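Local coordinates for CCHC-type domain-containing protein (Trypanosoma brucei brucei, PDB 7C47) that probably acts as a metal-dependent 3'-5' RNA exonuclease of the RNase D type and carries CCHC zinc knuckles that bind nucleotides, at residues I38-E43 / S58-C63; F100-R105 / D123-F128; N139-M144 / A241-A246. All coordinates share one frame; numbering follows the deposited sequence.

Overall arrangement
From the N terminus, contact 1 comes first: a 14-residue connection brings strand 57-64 back antiparallel to strand 37-44, in the middle of the sheet where Asp41 holds manganese. Contact 2 closes next, over 17 residues that take in most of helix 104-114, and sets the start of helix 124-136 beside the turn after strand 97-100. Contact 3 spans much further, 96 residues, just over half of them helical, and fastens the approach to helix 245-251 onto the loop before helix 144-152. The three follow in series, neither nested nor crossed. Contact 1 packs on contact 2 through Leu40 and Phe100. Contacts 2 and 3, centres about 9 Å apart, meet through Gln125 and share one cytidine monophosphate.

Contact 1: I38-E43 / S58-C63; sequences IALDIE and SLVQAC. With MN (manganese (II) ion), chain F; MN (manganese (II) ion), chain G.
Asp41 and Gln61 sit opposite each other on neighbouring strands, their side chains running side by side with carboxylate and amide planes 45° apart. The aspartate bridges both manganese ions, OD2 binding one at 2.2 Å and OD1 the other at 2.3 Å. Glu43, on the same face, bends at its second torsion (chi2 -63°) and places OE2 3.0 Å from the ion held by Asp41 OD2, longer than the aspartate bonds. The Gln61 amide lies between the two acidic side chains, its NE2 3.4 Å from Asp41 OD2, and is tied down from outside by Ala188 O. Asp41 and Glu43, with Asp106 and Asp191, fit the acidic metal site of DEDD exonucleases; strand 37-44 of the central antiparallel pair supplies the first two, helix 104-114 and helix 182-202, packed on the Asp41 face, the others. Paired backbone bonds at Ala39-Cys63, Asp41-Gln61 and Glu43-Leu59 fix the register. At the last pair Glu43 O accepts from Leu59 N at 3.1 Å and from Ser58 N at 3.0 Å, a classic beta bulge. On the other face, Leu40 CD2 rests against Ala62 CB at 3.8 Å and Ile42 lies beside Val60, partly covered by helix 80-92.

Contact 2: F100-R105 / D123-F128; sequences FFDCRR and DLQVFF. With C5P (cytidine-5'-monophosphate), chain D.
Asp123 takes hold of the turn at Asp102 and Cys103 with both carboxylate oxygens. With CG anti to its own nitrogen (chi1 -170°), the group reaches across to the other backbone. Asp102 N meets OD1 on the syn side at 3.0 Å but tilted out of the carboxylate plane, and Cys103 N approaches OD2 still further above it at 2.9 Å. OD1 also takes weak bonds from Gln125 N and Val126 N, so the aspartate is at once the N-cap of helix 124-136 and a tie to the neighbouring loop. Next in sequence, Leu124 N gives a 2.8 Å bond to Phe100 O and continues the parallel pairing of Phe100 with Asp123. That pair belongs to strand 97-100 and its neighbour 121-123, the outermost strand on that side of the nuclease sheet, joined by a beta-alpha-beta crossover through helix 104-114.

Gln125 then lies across Phe101: its CB stands 3.7 Å from the ring centroid, only 8° off the normal, in a CH-pi contact over one face. Its extended chain carries the amide beside Asp102, the flat groups 30° apart, and both serve the bound cytidine monophosphate. NE2 donates to the ribose O2' at 2.8 Å, and that hydroxyl donates to Asp102 OD2 at 3.0 Å, a grip consistent with recognition of ribose in an RNA exonuclease. Arg141 NH1 donates to Gln125 OE1, fixing which way round the amide sits. Arg104 holds the Asp102 carboxylate side-on, NE to OD1 and NH2 to OD2, the latter an almost straight bond of 2.9 Å. Its second charged partner is Asp237. Further along, Val126 packs on helix 212-226, and Phe128 on helix 144-152.

Contact 3: N139-M144 / A241-A246; sequences NRRSGM and AEVNRA. With C5P (cytidine-5'-monophosphate), chain D.
The amide of Asn139 meets both Glu242 and Arg245, each in a different way. Its CG lies between the backbone N and carbonyl carbon (chi1 76°), which turns the amide toward the other chain segment. ND2 gives two bonds: one to Glu242 OE1 at 2.8 Å, approached on its anti side, tilted out of the carboxylate plane, the two flat groups at right angles, the other to Val243 O at 3.0 Å. OD1, by contrast, stands 3.0 Å above the guanidinium plane of Arg245, toward its rim, so this is contact over a face and not an N-H bond. Glu242 has a further partner in Thr239.

Backbone bonds from Val243 N to Asn139 O and from Arg141 N to Ala241 O frame a single beta bridge between Arg140 and Glu242. It joins the nuclease loop before helix 144-152 to the segment where Asn244 N-caps helix 245-251, on the way to the first zinc-binding cysteines at Cys258 and Cys261.

Arg141, extended from CG to NE, crosses Val243 at about a right angle. Val243 CG2 lies over one guanidinium face, offset toward its rim, while NE donates to Glu242 O at 2.9 Å, arriving 63° out of the carbonyl plane. Asp237 and Gln125 take its terminal nitrogens. Nearby, Ala241 CB lies 3.6 Å from C6 of the cytidine monophosphate, and Arg141 O is 3.2 Å from its C5'.

Contact 1: I38-E43 / S58-C63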
loop_
_atom_site.group_PDB
_atom_site.type_symbol
_atom_site.label_atom_id
_atom_site.label_comp_id
_atom_site.label_asym_id
_atom_site.label_seq_id
_atom_site.Cartn_x
_atom_site.Cartn_y
_atom_site.Cartn_z
ATOM N N ILE A 38 -5.916 -11.514 1.166
ATOM C CA ILE A 38 -6.955 -10.787 0.428
ATOM C C ILE A 38 -6.617 -9.297 0.404
ATOM O O ILE A 38 -6.574 -8.660 1.452
ATOM C CB ILE A 38 -8.353 -10.968 1.069
ATOM C CG1 ILE A 38 -8.724 -12.452 1.161
ATOM C CG2 ILE A 38 -9.406 -10.193 0.276
ATOM C CD1 ILE A 38 -9.952 -12.736 2.000
ATOM N N ALA A 39 -6.383 -8.746 -0.786
ATOM C CA ALA A 39 -6.207 -7.299 -0.953
ATOM C C ALA A 39 -7.564 -6.620 -0.856
ATOM O O ALA A 39 -8.522 -7.086 -1.465
ATOM C CB ALA A 39 -5.548 -6.983 -2.287
ATOM N N LEU A 40 -7.643 -5.534 -0.084
ATOM C CA LEU A 40 -8.907 -4.826 0.143
ATOM C C LEU A 40 -8.779 -3.338 -0.122
ATOM O O LEU A 40 -7.714 -2.760 0.068
ATOM C CB LEU A 40 -9.421 -5.064 1.569
ATOM C CG LEU A 40 -9.962 -6.467 1.879
ATOM C CD1 LEU A 40 -10.280 -6.620 3.363
ATOM C CD2 LEU A 40 -11.194 -6.787 1.048
ATOM N N ASP A 41 -9.875 -2.741 -0.586
ATOM C CA ASP A 41 -9.978 -1.296 -0.808
ATOM C C ASP A 41 -11.464 -0.894 -0.769
ATOM O O ASP A 41 -12.342 -1.759 -0.766
ATOM C CB ASP A 41 -9.324 -0.910 -2.152
ATOM C CG ASP A 41 -9.037 0.595 -2.283
ATOM O OD1 ASP A 41 -9.023 1.321 -1.264
ATOM O OD2 ASP A 41 -8.821 1.063 -3.421
ATOM N N ILE A 42 -11.732 0.409 -0.702
ATOM C CA ILE A 42 -13.090 0.955 -0.657
ATOM C C ILE A 42 -13.215 2.115 -1.657
ATOM O O ILE A 42 -12.270 2.876 -1.847
ATOM C CB ILE A 42 -13.420 1.441 0.784
ATOM C CG1 ILE A 42 -13.482 0.249 1.753
ATOM C CG2 ILE A 42 -14.731 2.212 0.829
ATOM C CD1 ILE A 42 -13.550 0.630 3.218
ATOM N N GLU A 43 -14.376 2.232 -2.303
ATOM C CA GLU A 43 -14.761 3.464 -2.995
ATOM C C GLU A 43 -15.951 4.026 -2.246
ATOM O O GLU A 43 -16.943 3.324 -2.052
ATOM C CB GLU A 43 -15.128 3.218 -4.462
ATOM C CG GLU A 43 -14.004 2.655 -5.327
ATOM C CD GLU A 43 -12.795 3.574 -5.455
ATOM O OE1 GLU A 43 -12.917 4.799 -5.230
ATOM O OE2 GLU A 43 -11.706 3.060 -5.788
ATOM N N SER A 58 -19.697 2.828 -1.109
ATOM C CA SER A 58 -20.362 2.445 -2.355
ATOM C C SER A 58 -19.910 1.069 -2.789
ATOM O O SER A 58 -20.742 0.201 -3.060
ATOM C CB SER A 58 -20.061 3.453 -3.462
ATOM O OG SER A 58 -20.711 3.082 -4.667
ATOM N N LEU A 59 -18.593 0.891 -2.880
ATOM C CA LEU A 59 -17.989 -0.391 -3.222
ATOM C C LEU A 59 -16.974 -0.827 -2.179
ATOM O O LEU A 59 -16.333 0.011 -1.548
ATOM C CB LEU A 59 -17.271 -0.294 -4.567
ATOM C CG LEU A 59 -18.085 0.116 -5.795
ATOM C CD1 LEU A 59 -17.156 0.260 -6.991
ATOM C CD2 LEU A 59 -19.189 -0.891 -6.077
ATOM N N VAL A 60 -16.840 -2.141 -2.004
ATOM C CA VAL A 60 -15.668 -2.733 -1.360
ATOM C C VAL A 60 -15.030 -3.654 -2.393
ATOM O O VAL A 60 -15.701 -4.526 -2.944
ATOM C CB VAL A 60 -16.027 -3.527 -0.086
ATOM C CG1 VAL A 60 -14.802 -4.247 0.468
ATOM C CG2 VAL A 60 -16.626 -2.604 0.967
ATOM N N GLN A 61 -13.741 -3.443 -2.652
ATOM C CA GLN A 61 -12.989 -4.217 -3.639
ATOM C C GLN A 61 -12.148 -5.292 -2.948
ATOM O O GLN A 61 -11.521 -5.023 -1.925
ATOM C CB GLN A 61 -12.094 -3.285 -4.458
ATOM C CG GLN A 61 -12.849 -2.151 -5.142
ATOM C CD GLN A 61 -12.733 -0.829 -4.404
ATOM O OE1 GLN A 61 -13.554 -0.515 -3.538
ATOM N NE2 GLN A 61 -11.708 -0.045 -4.734
ATOM N N ALA A 62 -12.153 -6.505 -3.504
ATOM C CA ALA A 62 -11.397 -7.628 -2.950
ATOM C C ALA A 62 -10.729 -8.433 -4.056
ATOM O O ALA A 62 -11.343 -8.726 -5.083
ATOM C CB ALA A 62 -12.293 -8.527 -2.116
ATOM N N CYS A 63 -9.467 -8.787 -3.829
ATOM C CA CYS A 63 -8.671 -9.544 -4.784
ATOM C C CYS A 63 -7.715 -10.430 -4.001
ATOM O O CYS A 63 -6.811 -9.919 -3.333
ATOM C CB CYS A 63 -7.898 -8.585 -5.689
ATOM S SG CYS A 63 -6.790 -9.388 -6.865
HETATM MN MN MN F . -9.013 3.092 -4.375
HETATM MN MN MN G . -7.930 2.655 0.259
#

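Contact 2: F100-R105 / D123-F128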
loop_
_atom_site.group_PDB
_atom_site.type_symbol
_atom_site.label_atom_id
_atom_site.label_comp_id
_atom_site.label_asym_id
_atom_site.label_seq_id
_atom_site.Cartn_x
_atom_site.Cartn_y
_atom_site.Cartn_z
ATOM N N PHE A 100 -3.849 -3.998 2.769
ATOM C CA PHE A 100 -4.272 -2.644 2.516
ATOM C C PHE A 100 -3.104 -1.757 2.109
ATOM O O PHE A 100 -2.004 -2.051 2.376
ATOM C CB PHE A 100 -4.827 -2.000 3.782
ATOM C CG PHE A 100 -6.151 -2.464 4.200
ATOM C CD1 PHE A 100 -6.280 -3.563 4.984
ATOM C CD2 PHE A 100 -7.265 -1.750 3.895
ATOM C CE1 PHE A 100 -7.502 -3.982 5.407
ATOM C CE2 PHE A 100 -8.496 -2.162 4.315
ATOM C CZ PHE A 100 -8.613 -3.288 5.071
ATOM N N PHE A 101 -3.387 -0.692 1.398
ATOM C CA PHE A 101 -2.413 0.328 1.117
ATOM C C PHE A 101 -3.014 1.586 1.760
ATOM O O PHE A 101 -3.811 2.221 1.150
ATOM C CB PHE A 101 -2.165 0.541 -0.363
ATOM C CG PHE A 101 -0.932 1.346 -0.636
ATOM C CD1 PHE A 101 -0.972 2.715 -0.694
ATOM C CD2 PHE A 101 0.274 0.739 -0.751
ATOM C CE1 PHE A 101 0.168 3.438 -0.905
ATOM C CE2 PHE A 101 1.400 1.451 -0.939
ATOM C CZ PHE A 101 1.356 2.798 -1.037
ATOM N N ASP A 102 -2.505 1.958 2.934
ATOM C CA ASP A 102 -2.993 3.012 3.848
ATOM C C ASP A 102 -4.398 2.587 4.275
ATOM O O ASP A 102 -5.348 2.890 3.678
ATOM C CB ASP A 102 -2.940 4.442 3.259
ATOM C CG ASP A 102 -3.400 5.507 4.229
ATOM O OD1 ASP A 102 -3.678 5.197 5.383
ATOM O OD2 ASP A 102 -3.491 6.651 3.805
ATOM N N CYS A 103 -4.483 1.961 5.415
ATOM C CA CYS A 103 -5.719 1.425 5.912
ATOM C C CYS A 103 -6.519 2.325 6.854
ATOM O O CYS A 103 -7.609 1.992 7.199
ATOM C CB CYS A 103 -5.396 0.156 6.679
ATOM S SG CYS A 103 -4.665 0.457 8.296
ATOM N N ARG A 104 -5.965 3.474 7.181
ATOM C CA ARG A 104 -6.500 4.307 8.277
ATOM C C ARG A 104 -7.979 4.660 8.090
ATOM O O ARG A 104 -8.815 4.315 8.921
ATOM C CB ARG A 104 -5.673 5.590 8.460
ATOM C CG ARG A 104 -4.257 5.362 8.964
ATOM C CD ARG A 104 -3.399 6.615 8.871
ATOM N NE ARG A 104 -3.153 7.037 7.491
ATOM C CZ ARG A 104 -2.435 8.107 7.125
ATOM N NH1 ARG A 104 -1.849 8.902 8.029
ATOM N NH2 ARG A 104 -2.287 8.388 5.834
ATOM N N ARG A 105 -8.279 5.330 6.982
ATOM C CA ARG A 105 -9.647 5.744 6.647
ATOM C C ARG A 105 -10.577 4.566 6.367
ATOM O O ARG A 105 -11.746 4.602 6.751
ATOM C CB ARG A 105 -9.652 6.690 5.428
ATOM C CG ARG A 105 -9.876 8.160 5.741
ATOM C CD ARG A 105 -8.901 8.724 6.764
ATOM N NE ARG A 105 -9.532 9.114 8.032
ATOM C CZ ARG A 105 -8.862 9.571 9.091
ATOM N NH1 ARG A 105 -9.520 9.923 10.196
ATOM N NH2 ARG A 105 -7.527 9.676 9.057
ATOM N N ASP A 123 -0.617 -3.528 6.283
ATOM C CA ASP A 123 -0.668 -2.272 5.543
ATOM C C ASP A 123 0.647 -2.101 4.771
ATOM O O ASP A 123 1.697 -1.814 5.363
ATOM C CB ASP A 123 -0.890 -1.117 6.521
ATOM C CG ASP A 123 -1.203 0.206 5.834
ATOM O OD1 ASP A 123 -0.680 0.485 4.735
ATOM O OD2 ASP A 123 -1.986 0.986 6.415
ATOM N N LEU A 124 0.577 -2.261 3.450
ATOM C CA LEU A 124 1.773 -2.252 2.607
ATOM C C LEU A 124 2.419 -0.877 2.468
ATOM O O LEU A 124 3.611 -0.795 2.204
ATOM C CB LEU A 124 1.473 -2.847 1.227
ATOM C CG LEU A 124 0.962 -4.298 1.234
ATOM C CD1 LEU A 124 0.704 -4.768 -0.184
ATOM C CD2 LEU A 124 1.922 -5.245 1.942
ATOM N N GLN A 125 1.649 0.194 2.639
ATOM C CA GLN A 125 2.228 1.533 2.688
ATOM C C GLN A 125 3.133 1.645 3.912
ATOM O O GLN A 125 4.264 2.111 3.806
ATOM C CB GLN A 125 1.153 2.616 2.742
ATOM C CG GLN A 125 1.712 4.017 2.545
ATOM C CD GLN A 125 0.675 5.104 2.733
ATOM O OE1 GLN A 125 -0.048 5.124 3.726
ATOM N NE2 GLN A 125 0.611 6.028 1.786
ATOM N N VAL A 126 2.619 1.203 5.060
ATOM C CA VAL A 126 3.368 1.197 6.323
ATOM C C VAL A 126 4.594 0.284 6.226
ATOM O O VAL A 126 5.663 0.631 6.729
ATOM C CB VAL A 126 2.461 0.790 7.516
ATOM C CG1 VAL A 126 3.264 0.548 8.787
ATOM C CG2 VAL A 126 1.396 1.861 7.759
ATOM N N PHE A 127 4.427 -0.872 5.584
ATOM C CA PHE A 127 5.538 -1.789 5.286
ATOM C C PHE A 127 6.665 -1.037 4.563
ATOM O O PHE A 127 7.813 -1.098 4.988
ATOM C CB PHE A 127 5.055 -2.965 4.415
ATOM C CG PHE A 127 5.824 -4.257 4.612
ATOM C CD1 PHE A 127 7.217 -4.285 4.703
ATOM C CD2 PHE A 127 5.139 -5.470 4.674
ATOM C CE1 PHE A 127 7.897 -5.488 4.870
ATOM C CE2 PHE A 127 5.815 -6.672 4.844
ATOM C CZ PHE A 127 7.196 -6.685 4.940
ATOM N N PHE A 128 6.332 -0.328 3.487
ATOM C CA PHE A 128 7.337 0.417 2.728
ATOM C C PHE A 128 8.033 1.454 3.601
ATOM O O PHE A 128 9.251 1.541 3.586
ATOM C CB PHE A 128 6.733 1.092 1.496
ATOM C CG PHE A 128 7.762 1.707 0.579
ATOM C CD1 PHE A 128 8.533 0.905 -0.258
ATOM C CD2 PHE A 128 7.972 3.085 0.563
ATOM C CE1 PHE A 128 9.484 1.464 -1.103
ATOM C CE2 PHE A 128 8.921 3.650 -0.277
ATOM C CZ PHE A 128 9.680 2.839 -1.112
HETATM O O3P C5P D . 2.312 12.109 -2.349
HETATM P P C5P D . 2.357 12.605 -0.948
HETATM O O1P C5P D . 1.702 13.937 -0.898
HETATM O O2P C5P D . 3.753 12.460 -0.453
HETATM O "O5'" C5P D . 1.416 11.584 -0.166
HETATM C "C5'" C5P D . 1.934 10.342 0.340
HETATM C "C4'" C5P D . 0.851 9.533 1.016
HETATM O "O4'" C5P D . 0.522 10.136 2.295
HETATM C "C3'" C5P D . -0.475 9.410 0.278
HETATM O "O3'" C5P D . -0.458 8.333 -0.649
HETATM C "C2'" C5P D . -1.464 9.157 1.412
HETATM O "O2'" C5P D . -1.603 7.798 1.781
HETATM C "C1'" C5P D . -0.865 9.994 2.548
HETATM N N1 C5P D . -1.468 11.336 2.680
HETATM C C2 C5P D . -2.758 11.443 3.214
HETATM N N3 C5P D . -3.324 12.668 3.337
HETATM C C4 C5P D . -2.653 13.755 2.948
HETATM C C5 C5P D . -1.336 13.675 2.405
HETATM C C6 C5P D . -0.788 12.458 2.287
HETATM O O2 C5P D . -3.353 10.411 3.560
HETATM N N4 C5P D . -3.246 14.943 3.093
#

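Contact 3: N139-M144 / A241-A246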
loop_
_atom_site.group_PDB
_atom_site.type_symbol
_atom_site.label_atom_id
_atom_site.label_comp_id
_atom_site.label_asym_id
_atom_site.label_seq_id
_atom_site.Cartn_x
_atom_site.Cartn_y
_atom_site.Cartn_z
ATOM N N ASN A 139 10.425 8.471 7.930
ATOM C CA ASN A 139 9.070 8.049 8.340
ATOM C C ASN A 139 7.947 8.535 7.408
ATOM O O ASN A 139 6.775 8.483 7.777
ATOM C CB ASN A 139 8.787 8.465 9.797
ATOM C CG ASN A 139 8.484 9.952 9.953
ATOM O OD1 ASN A 139 9.047 10.789 9.252
ATOM N ND2 ASN A 139 7.600 10.283 10.890
ATOM N N ARG A 140 8.299 8.980 6.203
ATOM C CA ARG A 140 7.314 9.457 5.237
ATOM C C ARG A 140 6.547 8.298 4.606
ATOM O O ARG A 140 7.100 7.221 4.380
ATOM C CB ARG A 140 7.971 10.310 4.139
ATOM C CG ARG A 140 8.462 11.669 4.633
ATOM C CD ARG A 140 8.899 12.592 3.498
ATOM N NE ARG A 140 10.117 12.134 2.813
ATOM C CZ ARG A 140 11.363 12.212 3.299
ATOM N NH1 ARG A 140 11.619 12.725 4.506
ATOM N NH2 ARG A 140 12.379 11.758 2.567
ATOM N N ARG A 141 5.264 8.536 4.352
ATOM C CA ARG A 141 4.428 7.628 3.583
ATOM C C ARG A 141 4.575 7.993 2.116
ATOM O O ARG A 141 4.581 9.172 1.775
ATOM C CB ARG A 141 2.963 7.769 3.997
ATOM C CG ARG A 141 2.656 7.340 5.425
ATOM C CD ARG A 141 1.207 7.641 5.778
ATOM N NE ARG A 141 0.842 7.161 7.116
ATOM C CZ ARG A 141 0.310 5.968 7.407
ATOM N NH1 ARG A 141 0.053 5.056 6.465
ATOM N NH2 ARG A 141 0.033 5.680 8.676
ATOM N N SER A 142 4.700 6.984 1.258
ATOM C CA SER A 142 4.794 7.174 -0.183
ATOM C C SER A 142 3.515 6.712 -0.872
ATOM O O SER A 142 2.851 5.778 -0.411
ATOM C CB SER A 142 5.974 6.384 -0.740
ATOM O OG SER A 142 7.195 6.878 -0.230
ATOM N N GLY A 143 3.193 7.363 -1.991
ATOM C CA GLY A 143 2.048 6.990 -2.823
ATOM C C GLY A 143 2.239 5.661 -3.529
ATOM O O GLY A 143 3.350 5.141 -3.618
HETATM N N MSE A 144 1.136 5.113 -4.025
HETATM C CA MSE A 144 1.127 3.805 -4.694
HETATM C C MSE A 144 2.067 3.739 -5.876
HETATM O O MSE A 144 2.792 2.756 -6.038
HETATM C CB MSE A 144 -0.309 3.515 -5.142
HETATM C CG MSE A 144 -0.505 2.191 -5.883
HETATM SE SE MSE A 144 0.230 0.698 -4.835
HETATM C CE MSE A 144 -1.490 0.086 -4.097
ATOM N N ALA A 241 0.934 12.508 5.942
ATOM C CA ALA A 241 1.908 11.855 5.063
ATOM C C ALA A 241 3.127 11.272 5.798
ATOM O O ALA A 241 4.221 11.227 5.230
ATOM C CB ALA A 241 2.353 12.828 3.977
ATOM N N GLU A 242 2.945 10.804 7.035
ATOM C CA GLU A 242 4.027 10.136 7.768
ATOM C C GLU A 242 3.501 9.057 8.706
ATOM O O GLU A 242 2.290 8.921 8.904
ATOM C CB GLU A 242 4.897 11.155 8.533
ATOM C CG GLU A 242 4.196 11.889 9.662
ATOM C CD GLU A 242 5.081 12.924 10.339
ATOM O OE1 GLU A 242 5.912 12.540 11.190
ATOM O OE2 GLU A 242 4.934 14.130 10.040
ATOM N N VAL A 243 4.436 8.292 9.264
ATOM C CA VAL A 243 4.144 7.218 10.209
ATOM C C VAL A 243 4.744 7.579 11.571
ATOM O O VAL A 243 5.901 7.993 11.655
ATOM C CB VAL A 243 4.710 5.878 9.690
ATOM C CG1 VAL A 243 4.658 4.796 10.760
ATOM C CG2 VAL A 243 3.957 5.442 8.439
ATOM N N ASN A 244 3.935 7.414 12.619
ATOM C CA ASN A 244 4.325 7.627 14.020
ATOM C C ASN A 244 5.717 7.041 14.324
ATOM O O ASN A 244 5.935 5.837 14.182
ATOM C CB ASN A 244 3.232 7.013 14.927
ATOM C CG ASN A 244 3.478 7.217 16.412
ATOM O OD1 ASN A 244 4.568 6.977 16.915
ATOM N ND2 ASN A 244 2.436 7.610 17.131
ATOM N N ARG A 245 6.649 7.907 14.725
ATOM C CA ARG A 245 8.040 7.510 15.006
ATOM C C ARG A 245 8.181 6.592 16.219
ATOM O O ARG A 245 8.974 5.652 16.191
ATOM C CB ARG A 245 8.930 8.742 15.226
ATOM C CG ARG A 245 9.191 9.556 13.972
ATOM C CD ARG A 245 9.880 10.879 14.296
ATOM N NE ARG A 245 9.903 11.755 13.125
ATOM C CZ ARG A 245 10.798 11.709 12.136
ATOM N NH1 ARG A 245 11.808 10.838 12.147
ATOM N NH2 ARG A 245 10.689 12.562 11.121
ATOM N N ALA A 246 7.440 6.886 17.286
ATOM C CA ALA A 246 7.461 6.058 18.501
ATOM C C ALA A 246 6.981 4.639 18.208
ATOM O O ALA A 246 7.526 3.677 18.746
ATOM C CB ALA A 246 6.614 6.685 19.601
HETATM O O3P C5P D . 2.312 12.109 -2.349
HETATM P P C5P D . 2.357 12.605 -0.948
HETATM O O1P C5P D . 1.702 13.937 -0.898
HETATM O O2P C5P D . 3.753 12.460 -0.453
HETATM O "O5'" C5P D . 1.416 11.584 -0.166
HETATM C "C5'" C5P D . 1.934 10.342 0.340
HETATM C "C4'" C5P D . 0.851 9.533 1.016
HETATM O "O4'" C5P D . 0.522 10.136 2.295
HETATM C "C3'" C5P D . -0.475 9.410 0.278
HETATM O "O3'" C5P D . -0.458 8.333 -0.649
HETATM C "C2'" C5P D . -1.464 9.157 1.412
HETATM O "O2'" C5P D . -1.603 7.798 1.781
HETATM C "C1'" C5P D . -0.865 9.994 2.548
HETATM N N1 C5P D . -1.468 11.336 2.680
HETATM C C2 C5P D . -2.758 11.443 3.214
HETATM N N3 C5P D . -3.324 12.668 3.337
HETATM C C4 C5P D . -2.653 13.755 2.948
HETATM C C5 C5P D . -1.336 13.675 2.405
HETATM C C6 C5P D . -0.788 12.458 2.287
HETATM O O2 C5P D . -3.353 10.411 3.560
HETATM N N4 C5P D . -3.246 14.943 3.093
#